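Long-range contacts in SsRai1 (Scheffersomyces stipitis, PDB 5BTO), which hydrolyses NAD caps, and also m7G-capped and triphosphate 5' ends, of RNA with a divalent metal cation, and binds and stimulates the exoribonuclease RAT1: residues 34-39 with 213-218; 116-121 with 338-343; 135-140 with 388-393; 141-146 with 351-356. One frame throughout, in Å; residues are numbered along the deposited sequence.

Contact 1: residues 34-39 with 213-218; sequences RDIDGE and NYEQYI
Arg-34 and Gln-216 form an antiparallel hydrogen-bonded pair, with N of Arg-34 on O of Gln-216 at 2.9 Å and N of Gln-216 on O of Arg-34 at 3.0 Å. The arginine side chain then runs back along residues 213-216. With CG anti to the backbone N (chi1 -174°) and a bend at chi3, NE of Arg-34 lies 2.7 Å from O of Tyr-214, in the plane of that carbonyl and on a lone pair, a nearly straight bond (170°). NH2 adds a weak bond to O of Asn-213. Over one guanidinium face lies the Gln-216 amide, stacked 15° from parallel; NH2 of Arg-34 and NE2 of Gln-216, 3.3 Å apart, are both donors and not bonded. Replacing Arg-34 by an alanine would take away the NE bond to the carbonyl of Tyr-214 and is likely to leave the Gln-216 amide freer to turn. Residues 35-38 form a type I turn, where the Tyr-214 ring edge meets Gly-38 and Glu-215 packs against Ile-36. NH1 of Arg-34 continues to Asn-83. The contact joins the end of strand 27-34 to the start of strand 216-225, near the outer edge of the large mixed sheet, where Gln-216 also touches substrate-binding Glu-235 on strand 228-235.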
loop_
_atom_site.group_PDB
_atom_site.type_symbol
_atom_site.label_atom_id
_atom_site.label_comp_id
_atom_site.label_asym_id
_atom_site.label_seq_id
_atom_site.Cartn_x
_atom_site.Cartn_y
_atom_site.Cartn_z
ATOM N N ARG A 34 16.417 4.637 35.251
ATOM C CA ARG A 34 17.640 3.873 35.434
ATOM C C ARG A 34 18.629 4.822 36.108
ATOM O O ARG A 34 18.797 5.957 35.662
ATOM C CB ARG A 34 18.175 3.381 34.086
ATOM C CG ARG A 34 19.376 2.443 34.185
ATOM C CD ARG A 34 19.734 1.850 32.824
ATOM N NE ARG A 34 20.359 2.833 31.945
ATOM C CZ ARG A 34 20.513 2.678 30.633
ATOM N NH1 ARG A 34 20.082 1.575 30.033
ATOM N NH2 ARG A 34 21.094 3.631 29.919
ATOM N N ASP A 35 19.252 4.385 37.199
ATOM C CA ASP A 35 20.139 5.279 37.941
ATOM C C ASP A 35 21.573 5.243 37.426
ATOM O O ASP A 35 21.874 4.563 36.441
ATOM C CB ASP A 35 20.073 5.045 39.461
ATOM C CG ASP A 35 20.634 3.697 39.888
ATOM O OD1 ASP A 35 21.402 3.078 39.121
ATOM O OD2 ASP A 35 20.316 3.262 41.017
ATOM N N ILE A 36 22.442 5.995 38.093
ATOM C CA ILE A 36 23.833 6.136 37.684
ATOM C C ILE A 36 24.565 4.799 37.711
ATOM O O ILE A 36 25.506 4.585 36.946
ATOM C CB ILE A 36 24.571 7.142 38.585
ATOM C CG1 ILE A 36 25.994 7.372 38.076
ATOM C CG2 ILE A 36 24.590 6.654 40.031
ATOM C CD1 ILE A 36 26.054 7.957 36.692
ATOM N N ASP A 37 24.129 3.904 38.594
ATOM C CA ASP A 37 24.731 2.581 38.703
ATOM C C ASP A 37 24.091 1.579 37.744
ATOM O O ASP A 37 24.488 0.418 37.697
ATOM C CB ASP A 37 24.656 2.074 40.146
ATOM C CG ASP A 37 25.603 2.816 41.075
ATOM O OD1 ASP A 37 26.706 3.188 40.622
ATOM O OD2 ASP A 37 25.245 3.029 42.255
ATOM N N GLY A 38 23.107 2.035 36.978
ATOM C CA GLY A 38 22.461 1.192 35.987
ATOM C C GLY A 38 21.328 0.358 36.553
ATOM O O GLY A 38 20.801 -0.531 35.882
ATOM N N GLU A 39 20.953 0.643 37.795
ATOM C CA GLU A 39 19.849 -0.057 38.443
ATOM C C GLU A 39 18.524 0.647 38.155
ATOM O O GLU A 39 18.482 1.866 37.986
ATOM C CB GLU A 39 20.084 -0.130 39.952
ATOM C CG GLU A 39 21.376 -0.835 40.351
ATOM C CD GLU A 39 21.307 -2.343 40.178
ATOM O OE1 GLU A 39 20.187 -2.889 40.097
ATOM O OE2 GLU A 39 22.376 -2.985 40.129
ATOM N N ASN A 213 25.706 8.220 30.379
ATOM C CA ASN A 213 24.457 7.861 29.714
ATOM C C ASN A 213 23.753 6.688 30.393
ATOM O O ASN A 213 22.877 6.051 29.805
ATOM C CB ASN A 213 24.665 7.606 28.215
ATOM C CG ASN A 213 25.445 6.338 27.935
ATOM O OD1 ASN A 213 25.924 5.668 28.849
ATOM N ND2 ASN A 213 25.562 5.993 26.659
ATOM N N TYR A 214 24.141 6.413 31.635
ATOM C CA TYR A 214 23.449 5.427 32.456
ATOM C C TYR A 214 22.096 5.955 32.908
ATOM O O TYR A 214 21.089 5.248 32.858
ATOM C CB TYR A 214 24.278 5.072 33.689
ATOM C CG TYR A 214 25.342 4.040 33.429
ATOM C CD1 TYR A 214 26.532 4.387 32.803
ATOM C CD2 TYR A 214 25.161 2.716 33.809
ATOM C CE1 TYR A 214 27.514 3.445 32.562
ATOM C CE2 TYR A 214 26.140 1.763 33.571
ATOM C CZ TYR A 214 27.312 2.134 32.949
ATOM O OH TYR A 214 28.286 1.195 32.712
ATOM N N GLU A 215 22.082 7.208 33.351
ATOM C CA GLU A 215 20.880 7.789 33.935
ATOM C C GLU A 215 19.816 8.058 32.886
ATOM O O GLU A 215 20.068 8.746 31.894
ATOM C CB GLU A 215 21.217 9.075 34.698
ATOM C CG GLU A 215 22.035 8.850 35.956
ATOM C CD GLU A 215 22.455 10.149 36.609
ATOM O OE1 GLU A 215 23.077 10.986 35.925
ATOM O OE2 GLU A 215 22.156 10.334 37.806
ATOM N N GLN A 216 18.628 7.502 33.115
ATOM C CA GLN A 216 17.485 7.689 32.230
ATOM C C GLN A 216 16.217 7.887 33.038
ATOM O O GLN A 216 15.979 7.174 34.014
ATOM C CB GLN A 216 17.284 6.470 31.330
ATOM C CG GLN A 216 18.368 6.229 30.314
ATOM C CD GLN A 216 18.030 5.061 29.413
ATOM O OE1 GLN A 216 17.256 4.178 29.789
ATOM N NE2 GLN A 216 18.602 5.051 28.216
ATOM N N TYR A 217 15.394 8.842 32.614
ATOM C CA TYR A 217 14.073 9.050 33.199
ATOM C C TYR A 217 13.042 8.667 32.143
ATOM O O TYR A 217 13.057 9.201 31.026
ATOM C CB TYR A 217 13.901 10.513 33.621
ATOM C CG TYR A 217 12.511 10.863 34.121
ATOM C CD1 TYR A 217 12.065 10.419 35.358
ATOM C CD2 TYR A 217 11.655 11.644 33.363
ATOM C CE1 TYR A 217 10.801 10.735 35.819
ATOM C CE2 TYR A 217 10.385 11.972 33.819
ATOM C CZ TYR A 217 9.965 11.513 35.048
ATOM O OH TYR A 217 8.712 11.841 35.507
ATOM N N ILE A 218 12.175 7.714 32.469
ATOM C CA ILE A 218 11.269 7.156 31.463
ATOM C C ILE A 218 9.825 7.434 31.838
ATOM O O ILE A 218 9.358 7.006 32.899
ATOM C CB ILE A 218 11.437 5.624 31.323
ATOM C CG1 ILE A 218 12.905 5.246 31.127
ATOM C CG2 ILE A 218 10.567 5.074 30.171
ATOM C CD1 ILE A 218 13.496 5.756 29.840
HETATM O O HOH W 1 21.584 8.063 39.769
#

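Contact 2: residues 116-121 with 338-343; sequences GLMTKL and KWYGAV
Tyr-340 reaches from helix 338-343 to helix 116-121; the axes of these two short segments pass 10.3 Å apart, their directions 115° from each other, so side chains must bridge the gap. Its CG stands anti to the backbone N (chi1 177°), which carries the ring from CB toward the other helix. CD1 of Tyr-340 meets CB of Leu-121 at 4.1 Å, near the ring plane. Next along the same edge, CE1 of Tyr-340 lies 3.9 Å from CB of Met-118, and CZ is at a similar distance from that carbon. At the tip, OH of Tyr-340 comes to 3.4 Å from CB of Met-118 and also approaches CG and SD. The methionine is bent at chi2 and chi3, and SD of Met-118 lies at the edge of the Tyr-340 ring, 5.3 Å from its centroid, a Met-aromatic contact. A serine in place of Tyr-340 would probably open a gap beside Met-118 and Leu-121 and leave the methionine sulfur without its aromatic neighbour. One turn further, CD1 of Leu-121 packs on CG1 of Val-343. Leu-285 of helix 266-286 and Met-230 of strand 228-235 close around Met-118 and Tyr-340. The indole of Trp-339 turns its edge to the other helix, NE1 of Trp-339 lying 2.8 Å from O of Leu-121 in a weak, bent bond. This indole N-H thus supplies the one hydrogen bond between the segments in an otherwise apolar, buried helix-helix contact.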
loop_
_atom_site.group_PDB
_atom_site.type_symbol
_atom_site.label_atom_id
_atom_site.label_comp_id
_atom_site.label_asym_id
_atom_site.label_seq_id
_atom_site.Cartn_x
_atom_site.Cartn_y
_atom_site.Cartn_z
ATOM N N GLY A 116 10.389 4.852 20.852
ATOM C CA GLY A 116 11.414 4.838 19.822
ATOM C C GLY A 116 11.053 3.892 18.688
ATOM O O GLY A 116 11.372 4.149 17.531
ATOM N N LEU A 117 10.375 2.801 19.021
ATOM C CA LEU A 117 10.010 1.831 17.998
ATOM C C LEU A 117 8.898 2.400 17.120
ATOM O O LEU A 117 8.877 2.181 15.906
ATOM C CB LEU A 117 9.567 0.513 18.638
ATOM C CG LEU A 117 10.596 -0.106 19.597
ATOM C CD1 LEU A 117 10.057 -1.392 20.232
ATOM C CD2 LEU A 117 11.931 -0.358 18.885
ATOM N N MET A 118 7.970 3.131 17.730
ATOM C CA MET A 118 6.882 3.740 16.973
ATOM C C MET A 118 7.397 4.901 16.123
ATOM O O MET A 118 6.929 5.124 15.014
ATOM C CB MET A 118 5.736 4.169 17.891
ATOM C CG MET A 118 5.115 2.998 18.668
ATOM S SD MET A 118 4.430 1.696 17.598
ATOM C CE MET A 118 5.757 0.504 17.611
ATOM N N THR A 119 8.377 5.628 16.653
ATOM C CA THR A 119 9.036 6.665 15.869
ATOM C C THR A 119 9.659 6.113 14.582
ATOM O O THR A 119 9.595 6.745 13.518
ATOM C CB THR A 119 10.137 7.370 16.704
ATOM O OG1 THR A 119 9.541 7.991 17.856
ATOM C CG2 THR A 119 10.849 8.422 15.865
ATOM N N LYS A 120 10.267 4.937 14.666
ATOM C CA LYS A 120 10.821 4.305 13.468
ATOM C C LYS A 120 9.738 4.055 12.415
ATOM O O LYS A 120 9.984 4.207 11.218
ATOM C CB LYS A 120 11.512 2.985 13.813
ATOM C CG LYS A 120 12.773 3.124 14.645
ATOM C CD LYS A 120 13.439 1.771 14.823
ATOM C CE LYS A 120 14.842 1.910 15.395
ATOM N NZ LYS A 120 15.584 0.617 15.338
ATOM N N LEU A 121 8.543 3.657 12.853
ATOM C CA LEU A 121 7.447 3.435 11.918
ATOM C C LEU A 121 6.929 4.759 11.345
ATOM O O LEU A 121 6.703 4.888 10.130
ATOM C CB LEU A 121 6.312 2.651 12.595
ATOM C CG LEU A 121 6.675 1.249 13.082
ATOM C CD1 LEU A 121 5.496 0.619 13.802
ATOM C CD2 LEU A 121 7.066 0.380 11.880
ATOM N N LYS A 338 -0.451 9.683 8.541
ATOM C CA LYS A 338 -1.400 8.801 7.853
ATOM C C LYS A 338 -0.796 7.417 7.592
ATOM O O LYS A 338 -1.492 6.397 7.700
ATOM C CB LYS A 338 -1.886 9.436 6.544
ATOM C CG LYS A 338 -2.763 10.673 6.725
ATOM C CD LYS A 338 -3.043 11.322 5.380
ATOM C CE LYS A 338 -3.722 12.667 5.531
ATOM N NZ LYS A 338 -3.866 13.376 4.225
ATOM N N TRP A 339 0.487 7.367 7.229
ATOM C CA TRP A 339 1.177 6.077 7.107
ATOM C C TRP A 339 1.198 5.339 8.454
ATOM O O TRP A 339 0.905 4.147 8.551
ATOM C CB TRP A 339 2.604 6.277 6.575
ATOM C CG TRP A 339 3.556 5.171 6.936
ATOM C CD1 TRP A 339 4.549 5.214 7.881
ATOM C CD2 TRP A 339 3.593 3.848 6.378
ATOM N NE1 TRP A 339 5.212 4.010 7.928
ATOM C CE2 TRP A 339 4.649 3.155 7.015
ATOM C CE3 TRP A 339 2.850 3.191 5.387
ATOM C CZ2 TRP A 339 4.974 1.835 6.710
ATOM C CZ3 TRP A 339 3.175 1.877 5.075
ATOM C CH2 TRP A 339 4.233 1.211 5.738
ATOM N N TYR A 340 1.556 6.053 9.510
ATOM C CA TYR A 340 1.643 5.424 10.812
ATOM C C TYR A 340 0.280 4.860 11.227
ATOM O O TYR A 340 0.187 3.746 11.752
ATOM C CB TYR A 340 2.136 6.472 11.821
ATOM C CG TYR A 340 2.224 5.989 13.241
ATOM C CD1 TYR A 340 3.099 4.968 13.603
ATOM C CD2 TYR A 340 1.461 6.587 14.235
ATOM C CE1 TYR A 340 3.192 4.535 14.926
ATOM C CE2 TYR A 340 1.545 6.168 15.547
ATOM C CZ TYR A 340 2.406 5.145 15.882
ATOM O OH TYR A 340 2.501 4.736 17.190
ATOM N N GLY A 341 -0.778 5.620 10.969
ATOM C CA GLY A 341 -2.119 5.162 11.287
ATOM C C GLY A 341 -2.450 3.900 10.502
ATOM O O GLY A 341 -3.099 2.987 11.017
ATOM N N ALA A 342 -1.995 3.839 9.257
ATOM C CA ALA A 342 -2.257 2.654 8.433
ATOM C C ALA A 342 -1.553 1.421 8.997
ATOM O O ALA A 342 -2.121 0.317 9.025
ATOM C CB ALA A 342 -1.821 2.900 6.955
ATOM N N VAL A 343 -0.303 1.600 9.413
ATOM C CA VAL A 343 0.480 0.504 9.952
ATOM C C VAL A 343 -0.162 -0.047 11.226
ATOM O O VAL A 343 -0.337 -1.260 11.369
ATOM C CB VAL A 343 1.911 0.950 10.305
ATOM C CG1 VAL A 343 2.642 -0.166 11.060
ATOM C CG2 VAL A 343 2.659 1.368 9.053
#

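Contact 3: residues 135-140 with 388-393; sequences NVLAYD and EMLTSE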
loop_
_atom_site.group_PDB
_atom_site.type_symbol
_atom_site.label_atom_id
_atom_site.label_comp_id
_atom_site.label_asym_id
_atom_site.label_seq_id
_atom_site.Cartn_x
_atom_site.Cartn_y
_atom_site.Cartn_z
ATOM N N ASN A 135 9.436 -7.432 17.019
ATOM C CA ASN A 135 8.723 -8.632 17.445
ATOM C C ASN A 135 7.384 -8.208 18.023
ATOM O O ASN A 135 7.308 -7.219 18.753
ATOM C CB ASN A 135 9.515 -9.396 18.501
ATOM C CG ASN A 135 10.779 -10.011 17.952
ATOM O OD1 ASN A 135 10.844 -10.376 16.779
ATOM N ND2 ASN A 135 11.793 -10.137 18.798
ATOM N N VAL A 136 6.327 -8.939 17.686
ATOM C CA VAL A 136 4.997 -8.610 18.159
ATOM C C VAL A 136 4.323 -9.870 18.649
ATOM O O VAL A 136 4.378 -10.905 17.993
ATOM C CB VAL A 136 4.121 -8.013 17.042
ATOM C CG1 VAL A 136 2.773 -7.594 17.599
ATOM C CG2 VAL A 136 4.826 -6.849 16.361
ATOM N N LEU A 137 3.670 -9.803 19.797
ATOM C CA LEU A 137 2.894 -10.971 20.193
ATOM C C LEU A 137 1.669 -10.596 20.994
ATOM O O LEU A 137 1.647 -9.570 21.696
ATOM C CB LEU A 137 3.757 -11.976 20.941
ATOM C CG LEU A 137 4.345 -11.486 22.252
ATOM C CD1 LEU A 137 3.325 -11.678 23.367
ATOM C CD2 LEU A 137 5.616 -12.224 22.557
ATOM N N ALA A 138 0.646 -11.433 20.866
ATOM C CA ALA A 138 -0.608 -11.226 21.560
ATOM C C ALA A 138 -0.578 -11.952 22.890
ATOM O O ALA A 138 -0.197 -13.121 22.968
ATOM C CB ALA A 138 -1.774 -11.735 20.709
ATOM N N TYR A 139 -0.982 -11.250 23.937
ATOM C CA TYR A 139 -1.097 -11.848 25.248
ATOM C C TYR A 139 -2.133 -11.069 26.046
ATOM O O TYR A 139 -2.156 -9.837 26.017
ATOM C CB TYR A 139 0.265 -11.854 25.955
ATOM C CG TYR A 139 0.208 -12.415 27.355
ATOM C CD1 TYR A 139 0.151 -13.790 27.570
ATOM C CD2 TYR A 139 0.214 -11.573 28.458
ATOM C CE1 TYR A 139 0.089 -14.307 28.859
ATOM C CE2 TYR A 139 0.151 -12.076 29.740
ATOM C CZ TYR A 139 0.093 -13.442 29.937
ATOM O OH TYR A 139 0.034 -13.939 31.222
ATOM N N ASP A 140 -3.010 -11.790 26.736
ATOM C CA ASP A 140 -4.061 -11.161 27.525
ATOM C C ASP A 140 -4.811 -10.084 26.739
ATOM O O ASP A 140 -5.127 -9.025 27.271
ATOM C CB ASP A 140 -3.471 -10.580 28.812
ATOM C CG ASP A 140 -4.483 -10.491 29.946
ATOM O OD1 ASP A 140 -5.597 -11.048 29.832
ATOM O OD2 ASP A 140 -4.147 -9.875 30.977
ATOM N N GLU A 388 12.393 -13.220 27.082
ATOM C CA GLU A 388 12.860 -12.031 26.362
ATOM C C GLU A 388 11.850 -10.884 26.333
ATOM O O GLU A 388 12.215 -9.734 26.578
ATOM C CB GLU A 388 13.347 -12.353 24.939
ATOM C CG GLU A 388 13.663 -11.075 24.133
ATOM C CD GLU A 388 14.490 -11.312 22.874
ATOM O OE1 GLU A 388 15.214 -12.331 22.813
ATOM O OE2 GLU A 388 14.426 -10.463 21.948
ATOM N N MET A 389 10.590 -11.193 26.041
ATOM C CA MET A 389 9.535 -10.177 26.006
ATOM C C MET A 389 8.684 -10.211 27.280
ATOM O O MET A 389 8.693 -9.267 28.072
ATOM C CB MET A 389 8.647 -10.377 24.771
ATOM C CG MET A 389 7.495 -9.381 24.634
ATOM S SD MET A 389 7.778 -8.142 23.361
ATOM C CE MET A 389 8.389 -9.221 22.049
ATOM N N LEU A 390 7.942 -11.299 27.466
ATOM C CA LEU A 390 7.136 -11.472 28.671
ATOM C C LEU A 390 7.999 -12.022 29.795
ATOM O O LEU A 390 8.880 -12.863 29.563
ATOM C CB LEU A 390 5.959 -12.417 28.406
ATOM C CG LEU A 390 4.996 -12.020 27.284
ATOM C CD1 LEU A 390 3.876 -13.049 27.127
ATOM C CD2 LEU A 390 4.430 -10.622 27.493
ATOM N N THR A 391 7.749 -11.552 31.015
ATOM C CA THR A 391 8.464 -12.058 32.180
ATOM C C THR A 391 7.548 -12.975 32.979
ATOM O O THR A 391 6.324 -12.881 32.884
ATOM C CB THR A 391 8.926 -10.919 33.090
ATOM O OG1 THR A 391 7.780 -10.289 33.677
ATOM C CG2 THR A 391 9.719 -9.882 32.289
ATOM N N SER A 392 8.131 -13.862 33.772
ATOM C CA SER A 392 7.321 -14.759 34.591
ATOM C C SER A 392 6.495 -13.968 35.604
ATOM O O SER A 392 5.342 -14.303 35.872
ATOM C CB SER A 392 8.185 -15.819 35.282
ATOM O OG SER A 392 9.161 -15.233 36.125
ATOM N N GLU A 393 7.081 -12.906 36.147
ATOM C CA GLU A 393 6.382 -12.077 37.122
ATOM C C GLU A 393 5.150 -11.419 36.500
ATOM O O GLU A 393 4.084 -11.368 37.107
ATOM C CB GLU A 393 7.323 -11.008 37.698
ATOM C CG GLU A 393 8.433 -11.556 38.598
ATOM C CD GLU A 393 9.598 -12.179 37.828
ATOM O OE1 GLU A 393 9.667 -12.034 36.582
ATOM O OE2 GLU A 393 10.451 -12.816 38.486
HETATM O O HOH W 2 12.003 -8.943 21.442
#
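ND2 of Asn-135 and OE2 of Glu-388 are joined through one water, which lies 2.9 Å from ND2 and accepts its hydrogen while donating to OE2. In the PD-(D/E)XK nuclease fold, one face of strand 132-139, carrying Asn-135, Leu-137 and Tyr-139, is covered here by the linker between helices 378-388 and 392-400. Both ends of the water bridge are gripped further: ND2 also donates to Asp-148, OD1 of the same amide accepts from Arg-361, and the glutamate takes a backbone N-H of Glu-149 on OE2 and forms a salt bridge with Arg-383 through OE1. These bonds would fix the rotation of the amide. Next to the water bridge the surface turns apolar. Met-389, bent at chi2 and chi3, brings its CE to 3.7 Å from CB of Asn-135, and its CG meets CD2 of Leu-137 at 4.0 Å, the two side chains approaching tip to tip. CD1 of Leu-137 reaches CD1 of Leu-390. That leucine methyl also serves Tyr-139 in a CH-pi contact: CD1 of Leu-390 sits over one face of the Tyr-139 ring, 4.0 Å from its centroid and displaced toward CG of Tyr-139, its nearest ring atom at 3.7 Å.

Contact 4: residues 141-146 with 351-356; sequences GQLFIN and IPRDDT
Gly-141 and Arg-353 meet through two polar links, one direct and one through water. NH1 of Arg-353 donates to O of Gly-141 at 3.0 Å with an angle of 159° at the hydrogen; the oxygen lies near the guanidinium plane, at its edge, whereas the nitrogen stands 26° out of the carbonyl plane. The same NH1 forms a salt bridge with Asp-110, so one nitrogen ties the hairpin turn to a carboxylate as well. On the backbone side, a water accepts from N of Gly-141 at 2.8 Å and donates to O of Arg-353 at 2.6 Å. N and O of the glycine are therefore both tied to the same arginine residue, one through water and the other through the side chain.

Van der Waals contact accompanies these bonds. The arginine leaves its backbone with CG anti to N (chi1 -164°) and then bends at chi2 and chi3, folding round the glycine carbonyl so that CG of Arg-353 comes to 3.2 Å from O of Gly-141 before the guanidinium returns to it.

Apolar packing lies on the strand side. CD2 of Leu-143 touches CG2 of Ile-351 at 3.8 Å, their side chains crossing at a slant, and the same methyl is 4.2 Å from CD of Arg-353. Leu-348 of helix 333-350 also covers Leu-143 and Arg-353, and Ile-351 reaches Val-136 on strand 132-139.

These contacts fasten the type I turn 352-355, between helix 333-350 and strand 359-365, to the beta hairpin 132-139/142-147, whose two-residue turn, Asp-140 and Gly-141, has positive phi at both positions, as in a type I' turn, which favours glycine at Gly-141.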
loop_
_atom_site.group_PDB
_atom_site.type_symbol
_atom_site.label_atom_id
_atom_site.label_comp_id
_atom_site.label_asym_id
_atom_site.label_seq_id
_atom_site.Cartn_x
_atom_site.Cartn_y
_atom_site.Cartn_z
ATOM N N GLY A 141 -5.095 -10.363 25.471
ATOM C CA GLY A 141 -5.888 -9.462 24.655
ATOM C C GLY A 141 -5.166 -8.200 24.213
ATOM O O GLY A 141 -5.801 -7.250 23.767
ATOM N N GLN A 142 -3.842 -8.202 24.325
ATOM C CA GLN A 142 -3.037 -7.015 24.023
ATOM C C GLN A 142 -1.828 -7.385 23.171
ATOM O O GLN A 142 -1.353 -8.522 23.222
ATOM C CB GLN A 142 -2.570 -6.357 25.330
ATOM C CG GLN A 142 -3.711 -5.967 26.237
ATOM C CD GLN A 142 -3.253 -5.394 27.566
ATOM O OE1 GLN A 142 -2.297 -5.878 28.177
ATOM N NE2 GLN A 142 -3.935 -4.349 28.016
ATOM N N LEU A 143 -1.342 -6.439 22.368
ATOM C CA LEU A 143 -0.122 -6.671 21.598
ATOM C C LEU A 143 1.085 -6.045 22.284
ATOM O O LEU A 143 1.053 -4.882 22.665
ATOM C CB LEU A 143 -0.235 -6.105 20.179
ATOM C CG LEU A 143 -1.309 -6.686 19.264
ATOM C CD1 LEU A 143 -1.103 -6.162 17.830
ATOM C CD2 LEU A 143 -1.281 -8.224 19.302
ATOM N N PHE A 144 2.143 -6.830 22.439
ATOM C CA PHE A 144 3.398 -6.349 23.005
ATOM C C PHE A 144 4.426 -6.275 21.889
ATOM O O PHE A 144 4.597 -7.240 21.136
ATOM C CB PHE A 144 3.865 -7.286 24.131
ATOM C CG PHE A 144 2.916 -7.344 25.295
ATOM C CD1 PHE A 144 1.743 -8.086 25.218
ATOM C CD2 PHE A 144 3.195 -6.660 26.464
ATOM C CE1 PHE A 144 0.859 -8.139 26.283
ATOM C CE2 PHE A 144 2.318 -6.707 27.538
ATOM C CZ PHE A 144 1.147 -7.439 27.448
ATOM N N ILE A 145 5.075 -5.120 21.745
ATOM C CA ILE A 145 5.990 -4.900 20.620
ATOM C C ILE A 145 7.353 -4.445 21.119
ATOM O O ILE A 145 7.445 -3.463 21.869
ATOM C CB ILE A 145 5.433 -3.833 19.655
ATOM C CG1 ILE A 145 4.034 -4.247 19.165
ATOM C CG2 ILE A 145 6.393 -3.606 18.466
ATOM C CD1 ILE A 145 3.397 -3.280 18.182
ATOM N N ASN A 146 8.407 -5.156 20.722
ATOM C CA ASN A 146 9.771 -4.720 21.027
ATOM C C ASN A 146 10.698 -4.980 19.860
ATOM O O ASN A 146 10.365 -5.734 18.950
ATOM C CB ASN A 146 10.340 -5.412 22.274
ATOM C CG ASN A 146 11.551 -4.662 22.853
ATOM O OD1 ASN A 146 11.783 -3.491 22.535
ATOM N ND2 ASN A 146 12.322 -5.331 23.690
ATOM N N ILE A 351 -3.178 -9.458 13.207
ATOM C CA ILE A 351 -2.686 -10.327 14.270
ATOM C C ILE A 351 -3.844 -10.686 15.197
ATOM O O ILE A 351 -4.352 -9.827 15.891
ATOM C CB ILE A 351 -1.560 -9.639 15.084
ATOM C CG1 ILE A 351 -0.373 -9.306 14.174
ATOM C CG2 ILE A 351 -1.113 -10.518 16.250
ATOM C CD1 ILE A 351 0.725 -8.510 14.844
ATOM N N PRO A 352 -4.287 -11.958 15.182
ATOM C CA PRO A 352 -5.415 -12.363 16.034
ATOM C C PRO A 352 -5.151 -12.051 17.503
ATOM O O PRO A 352 -4.140 -12.483 18.050
ATOM C CB PRO A 352 -5.505 -13.878 15.810
ATOM C CG PRO A 352 -4.918 -14.089 14.459
ATOM C CD PRO A 352 -3.813 -13.056 14.325
ATOM N N ARG A 353 -6.048 -11.302 18.134
ATOM C CA ARG A 353 -5.763 -10.790 19.465
ATOM C C ARG A 353 -5.848 -11.862 20.530
ATOM O O ARG A 353 -5.196 -11.761 21.567
ATOM C CB ARG A 353 -6.699 -9.639 19.838
ATOM C CG ARG A 353 -6.197 -8.826 21.022
ATOM C CD ARG A 353 -5.217 -7.736 20.580
ATOM N NE ARG A 353 -5.897 -6.753 19.748
ATOM C CZ ARG A 353 -6.518 -5.679 20.222
ATOM N NH1 ARG A 353 -6.535 -5.435 21.532
ATOM N NH2 ARG A 353 -7.130 -4.854 19.388
ATOM N N ASP A 354 -6.669 -12.880 20.286
ATOM C CA ASP A 354 -6.921 -13.880 21.312
ATOM C C ASP A 354 -6.129 -15.169 21.111
ATOM O O ASP A 354 -6.355 -16.152 21.816
ATOM C CB ASP A 354 -8.415 -14.188 21.389
ATOM C CG ASP A 354 -9.242 -12.961 21.710
ATOM O OD1 ASP A 354 -8.704 -12.033 22.353
ATOM O OD2 ASP A 354 -10.430 -12.926 21.322
ATOM N N ASP A 355 -5.204 -15.167 20.154
ATOM C CA ASP A 355 -4.378 -16.346 19.899
ATOM C C ASP A 355 -2.983 -16.169 20.490
ATOM O O ASP A 355 -2.149 -15.432 19.945
ATOM C CB ASP A 355 -4.278 -16.629 18.401
ATOM C CG ASP A 355 -3.716 -18.001 18.107
ATOM O OD1 ASP A 355 -3.011 -18.554 18.981
ATOM O OD2 ASP A 355 -3.987 -18.529 17.008
ATOM N N THR A 356 -2.739 -16.844 21.609
ATOM C CA THR A 356 -1.466 -16.735 22.305
ATOM C C THR A 356 -0.507 -17.850 21.918
ATOM O O THR A 356 0.502 -18.064 22.580
ATOM C CB THR A 356 -1.654 -16.732 23.837
ATOM O OG1 THR A 356 -2.286 -17.955 24.247
ATOM C CG2 THR A 356 -2.511 -15.547 24.257
HETATM O O HOH W 3 -4.222 -12.522 23.849
#

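From the N terminus, the chain first meets contact 1, where the end of strand 27-34 waits for residues 213-218. Within that loop lie the first segments of the other three: 116-121, then 135-140 and 141-146, the two arms of one hairpin. Contact 1 therefore crosses contacts 2, 3 and 4. Contact 2, tying helix 115-123 to helix 333-350, closes at 338-343 and crosses contacts 3 and 4. Contact 4, closing at 351-356, nests inside the loop completed at 388-393 by contact 3, which ties strand 132-139 to the linker before helix 392-400. Contacts 3 and 4 touch through the paired hairpin strands; Leu-117 packs on Asn-146, joining contact 2 to contact 4. Contacts 1, 3 and 4 reach the same mixed sheet.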